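Local structure of polymerase X (Deinococcus radiodurans, 2W9M) at residues A[165-173]-A[227-235]. The protein probably extends DNA strands by adding deoxyribonucleotides from their triphosphates, as a family X repair polymerase that also carries a zinc-binding phosphoesterase-like domain. Sequence-based numbering, arbitrary orientation.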
ATOM      1  N   ALA A 165      -8.434   5.968   0.254  1.00 28.46           N
ATOM      2  CA  ALA A 165      -9.825   6.391   0.415  1.00 30.02           C
ATOM      3  C   ALA A 165      -9.967   7.908   0.504  1.00 23.89           C
ATOM      4  O   ALA A 165     -10.813   8.498  -0.163  1.00 36.36           O
ATOM      5  CB  ALA A 165     -10.447   5.729   1.640  1.00 30.86           C
ATOM      6  N   GLY A 166      -9.141   8.536   1.333  1.00 25.88           N
ATOM      7  CA  GLY A 166      -9.180   9.980   1.489  1.00 28.37           C
ATOM      8  C   GLY A 166      -8.900  10.721   0.193  1.00 29.18           C
ATOM      9  O   GLY A 166      -9.562  11.703  -0.135  1.00 32.80           O
ATOM     10  N   LEU A 167      -7.913  10.245  -0.553  1.00 21.32           N
ATOM     11  CA  LEU A 167      -7.521  10.892  -1.802  1.00 30.82           C
ATOM     12  C   LEU A 167      -8.571  10.677  -2.890  1.00 36.08           C
ATOM     13  O   LEU A 167      -8.899  11.600  -3.634  1.00 34.34           O
ATOM     14  CB  LEU A 167      -6.156  10.372  -2.264  1.00 32.93           C
ATOM     15  CG  LEU A 167      -5.368  11.178  -3.298  1.00 36.68           C
ATOM     16  CD1 LEU A 167      -5.458  12.660  -3.002  1.00 35.34           C
ATOM     17  CD2 LEU A 167      -3.912  10.726  -3.319  1.00 37.93           C
ATOM     18  N   ALA A 168      -9.095   9.457  -2.976  1.00 32.39           N
ATOM     19  CA  ALA A 168     -10.153   9.141  -3.934  1.00 27.43           C
ATOM     20  C   ALA A 168     -11.392  10.000  -3.702  1.00 27.45           C
ATOM     21  O   ALA A 168     -11.951  10.558  -4.643  1.00 30.29           O
ATOM     22  CB  ALA A 168     -10.513   7.662  -3.858  1.00 30.27           C
ATOM     23  N   VAL A 169     -11.819  10.104  -2.447  1.00 26.47           N
ATOM     24  CA  VAL A 169     -12.998  10.898  -2.114  1.00 32.42           C
ATOM     25  C   VAL A 169     -12.780  12.385  -2.397  1.00 31.34           C
ATOM     26  O   VAL A 169     -13.654  13.048  -2.954  1.00 32.75           O
ATOM     27  CB  VAL A 169     -13.442  10.683  -0.653  1.00 32.85           C
ATOM     28  CG1 VAL A 169     -14.520  11.688  -0.274  1.00 25.78           C
ATOM     29  CG2 VAL A 169     -13.939   9.252  -0.461  1.00 28.00           C
ATOM     30  N   ALA A 170     -11.615  12.907  -2.029  1.00 26.63           N
ATOM     31  CA  ALA A 170     -11.306  14.306  -2.313  1.00 27.74           C
ATOM     32  C   ALA A 170     -11.284  14.570  -3.818  1.00 25.65           C
ATOM     33  O   ALA A 170     -11.792  15.591  -4.286  1.00 27.92           O
ATOM     34  CB  ALA A 170      -9.990  14.716  -1.677  1.00 21.70           C
ATOM     35  N   GLU A 171     -10.700  13.649  -4.577  1.00 25.98           N
ATOM     36  CA  GLU A 171     -10.681  13.770  -6.037  1.00 27.22           C
ATOM     37  C   GLU A 171     -12.089  13.743  -6.637  1.00 34.30           C
ATOM     38  O   GLU A 171     -12.391  14.497  -7.561  1.00 31.09           O
ATOM     39  CB  GLU A 171      -9.795  12.686  -6.663  1.00 43.66           C
ATOM     40  CG  GLU A 171     -10.400  11.991  -7.888  1.00 72.85           C
ATOM     41  CD  GLU A 171     -10.750  10.520  -7.638  1.00 85.36           C
ATOM     42  OE1 GLU A 171      -9.817   9.709  -7.428  1.00 71.96           O
ATOM     43  OE2 GLU A 171     -11.953  10.171  -7.669  1.00 64.30           O
ATOM     44  N   GLU A 172     -12.952  12.890  -6.092  1.00 34.54           N
ATOM     45  CA  GLU A 172     -14.327  12.772  -6.567  1.00 28.68           C
ATOM     46  C   GLU A 172     -15.152  14.027  -6.277  1.00 32.76           C
ATOM     47  O   GLU A 172     -15.886  14.502  -7.144  1.00 34.18           O
ATOM     48  CB  GLU A 172     -15.004  11.542  -5.955  1.00 29.15           C
ATOM     49  CG  GLU A 172     -16.342  11.185  -6.585  1.00 46.12           C
ATOM     50  CD  GLU A 172     -17.001   9.987  -5.921  1.00 54.74           C
ATOM     51  OE1 GLU A 172     -17.827   9.314  -6.579  1.00 59.70           O
ATOM     52  OE2 GLU A 172     -16.688   9.715  -4.742  1.00 49.42           O
ATOM     53  N   LEU A 173     -15.041  14.553  -5.059  1.00 33.91           N
ATOM     54  CA  LEU A 173     -15.789  15.751  -4.673  1.00 30.90           C
ATOM     55  C   LEU A 173     -15.308  16.984  -5.424  1.00 30.22           C
ATOM     56  O   LEU A 173     -16.092  17.886  -5.711  1.00 35.28           O
ATOM     57  CB  LEU A 173     -15.700  15.997  -3.169  1.00 22.48           C
ATOM     58  CG  LEU A 173     -16.367  14.929  -2.305  1.00 37.07           C
ATOM     59  CD1 LEU A 173     -16.457  15.396  -0.863  1.00 26.09           C
ATOM     60  CD2 LEU A 173     -17.743  14.588  -2.853  1.00 29.70           C
ATOM     61  N   ASP A 227     -19.863  13.835   5.694  1.00 40.70           N
ATOM     62  CA  ASP A 227     -19.442  12.446   5.629  1.00 27.85           C
ATOM     63  C   ASP A 227     -19.869  11.888   4.281  1.00 37.46           C
ATOM     64  O   ASP A 227     -21.065  11.760   4.009  1.00 51.91           O
ATOM     65  CB  ASP A 227     -20.115  11.654   6.755  1.00 47.71           C
ATOM     66  CG  ASP A 227     -19.355  10.391   7.125  1.00 71.24           C
ATOM     67  OD1 ASP A 227     -18.236  10.511   7.671  1.00 65.78           O
ATOM     68  OD2 ASP A 227     -19.886   9.279   6.891  1.00 67.44           O
ATOM     69  N   TYR A 228     -18.900  11.568   3.430  1.00 27.26           N
ATOM     70  CA  TYR A 228     -19.221  10.958   2.147  1.00 26.89           C
ATOM     71  C   TYR A 228     -18.912   9.462   2.130  1.00 40.46           C
ATOM     72  O   TYR A 228     -17.753   9.056   2.029  1.00 39.23           O
ATOM     73  CB  TYR A 228     -18.502  11.657   0.993  1.00 25.35           C
ATOM     74  CG  TYR A 228     -18.997  11.193  -0.361  1.00 39.47           C
ATOM     75  CD1 TYR A 228     -20.226  11.618  -0.852  1.00 37.48           C
ATOM     76  CD2 TYR A 228     -18.249  10.319  -1.138  1.00 36.47           C
ATOM     77  CE1 TYR A 228     -20.692  11.195  -2.080  1.00 36.59           C
ATOM     78  CE2 TYR A 228     -18.705   9.894  -2.372  1.00 34.78           C
ATOM     79  CZ  TYR A 228     -19.927  10.334  -2.837  1.00 45.29           C
ATOM     80  OH  TYR A 228     -20.389   9.910  -4.061  1.00 48.23           O
ATOM     81  N   GLU A 229     -19.964   8.654   2.230  1.00 26.04           N
ATOM     82  CA  GLU A 229     -19.834   7.202   2.235  1.00 32.89           C
ATOM     83  C   GLU A 229     -18.828   6.708   3.269  1.00 27.74           C
ATOM     84  O   GLU A 229     -17.952   5.900   2.961  1.00 24.42           O
ATOM     85  CB  GLU A 229     -19.485   6.698   0.835  1.00 29.96           C
ATOM     86  CG  GLU A 229     -20.587   6.984  -0.175  1.00 32.41           C
ATOM     87  CD  GLU A 229     -20.207   6.606  -1.592  1.00 48.09           C
ATOM     88  OE1 GLU A 229     -19.123   6.015  -1.784  1.00 51.24           O
ATOM     89  OE2 GLU A 229     -20.995   6.905  -2.514  1.00 44.00           O
ATOM     90  N   GLY A 230     -18.965   7.206   4.498  1.00 33.60           N
ATOM     91  CA  GLY A 230     -18.134   6.769   5.606  1.00 28.92           C
ATOM     92  C   GLY A 230     -16.847   7.556   5.766  1.00 27.88           C
ATOM     93  O   GLY A 230     -16.220   7.521   6.825  1.00 36.31           O
ATOM     94  N   VAL A 231     -16.450   8.263   4.712  1.00 32.06           N
ATOM     95  CA  VAL A 231     -15.220   9.043   4.727  1.00 24.63           C
ATOM     96  C   VAL A 231     -15.499  10.489   5.131  1.00 28.33           C
ATOM     97  O   VAL A 231     -16.181  11.216   4.407  1.00 27.96           O
ATOM     98  CB  VAL A 231     -14.549   9.040   3.348  1.00 24.82           C
ATOM     99  CG1 VAL A 231     -13.237   9.797   3.400  1.00 26.73           C
ATOM    100  CG2 VAL A 231     -14.334   7.615   2.867  1.00 20.30           C
ATOM    101  N   PRO A 232     -14.976  10.909   6.294  1.00 30.60           N
ATOM    102  CA  PRO A 232     -15.157  12.286   6.773  1.00 30.05           C
ATOM    103  C   PRO A 232     -14.632  13.304   5.758  1.00 37.73           C
ATOM    104  O   PRO A 232     -13.580  13.092   5.148  1.00 27.44           O
ATOM    105  CB  PRO A 232     -14.314  12.330   8.050  1.00 27.94           C
ATOM    106  CG  PRO A 232     -14.210  10.907   8.488  1.00 36.71           C
ATOM    107  CD  PRO A 232     -14.176  10.100   7.229  1.00 28.12           C
ATOM    108  N   VAL A 233     -15.367  14.398   5.583  1.00 33.44           N
ATOM    109  CA  VAL A 233     -15.032  15.393   4.577  1.00 28.50           C
ATOM    110  C   VAL A 233     -14.977  16.793   5.170  1.00 30.95           C
ATOM    111  O   VAL A 233     -15.821  17.161   5.980  1.00 37.15           O
ATOM    112  CB  VAL A 233     -16.059  15.388   3.431  1.00 28.69           C
ATOM    113  CG1 VAL A 233     -15.917  16.636   2.582  1.00 27.92           C
ATOM    114  CG2 VAL A 233     -15.897  14.142   2.580  1.00 38.79           C
ATOM    115  N   GLU A 234     -13.976  17.565   4.761  1.00 24.86           N
ATOM    116  CA  GLU A 234     -13.877  18.965   5.152  1.00 40.06           C
ATOM    117  C   GLU A 234     -13.535  19.825   3.951  1.00 37.87           C
ATOM    118  O   GLU A 234     -12.572  19.555   3.235  1.00 34.23           O
ATOM    119  CB  GLU A 234     -12.820  19.163   6.237  1.00 39.15           C
ATOM    120  CG  GLU A 234     -13.205  18.600   7.589  1.00 51.84           C
ATOM    121  CD  GLU A 234     -12.155  18.868   8.646  1.00 63.00           C
ATOM    122  OE1 GLU A 234     -11.645  20.008   8.710  1.00 66.72           O
ATOM    123  OE2 GLU A 234     -11.842  17.935   9.414  1.00 63.67           O
ATOM    124  N   ILE A 235     -14.332  20.862   3.734  1.00 34.64           N
ATOM    125  CA  ILE A 235     -14.101  21.775   2.632  1.00 34.17           C
ATOM    126  C   ILE A 235     -14.006  23.180   3.193  1.00 30.12           C
ATOM    127  O   ILE A 235     -14.918  23.650   3.868  1.00 39.25           O
ATOM    128  CB  ILE A 235     -15.224  21.681   1.576  1.00 36.78           C
ATOM    129  CG1 ILE A 235     -15.242  20.276   0.960  1.00 29.24           C
ATOM    130  CG2 ILE A 235     -15.048  22.745   0.501  1.00 23.13           C
ATOM    131  CD1 ILE A 235     -16.304  20.074  -0.094  1.00 25.91           C
TER
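A beta hairpin packs by one face on a helix in the polymerase part of this family X enzyme: strands 224-228 and 231-238, joined by a type I' turn from Tyr-228 to Val-231, belong to a mixed sheet against which helix 163-176 lies. The axes of helix 165-173 and strand 231-235 approach to 9.1 Å and cross at -50°. No hydrogen bond links the two segments; apolar branches do the joining. Val-169 stands in the middle. Its CG2 meets Val-231 CG2 tip to tip at 3.7 Å, while CG1, placed anti to the backbone N (chi1 171°), lies 4.0 Å from Val-233 CG2 and also touches Tyr-228 CD2. One turn on, Leu-173 divides its two methyls: CD1 rests 3.7 Å from both CG1 and CG2 of Val-233, and CD2 sits over a face of the Tyr-228 ring. The backbones come nearest at Gly-166, whose CA lies 6.9 Å from Val-231 CA. Around the hydroxyl end of the tyrosine the contact turns polar. Tyr-228 OH is hydrogen-bonded to Glu-129, and Arg-125 of helix 121-130 forms salt bridges with both Glu-172 and Glu-229, probably easing the crowding of acidic groups there. Without the ring, as with an alanine at Tyr-228, Leu-173 CD2 and Val-169 CG1 would probably lose their aromatic neighbour and Glu-129 its hydroxyl partner. The Glu-172 side chain, extended beyond CG, crosses the tyrosine at about a right angle, its carboxylate plane turned 89° from the ring plane and OE2 3.1 Å from Tyr-228 CE2.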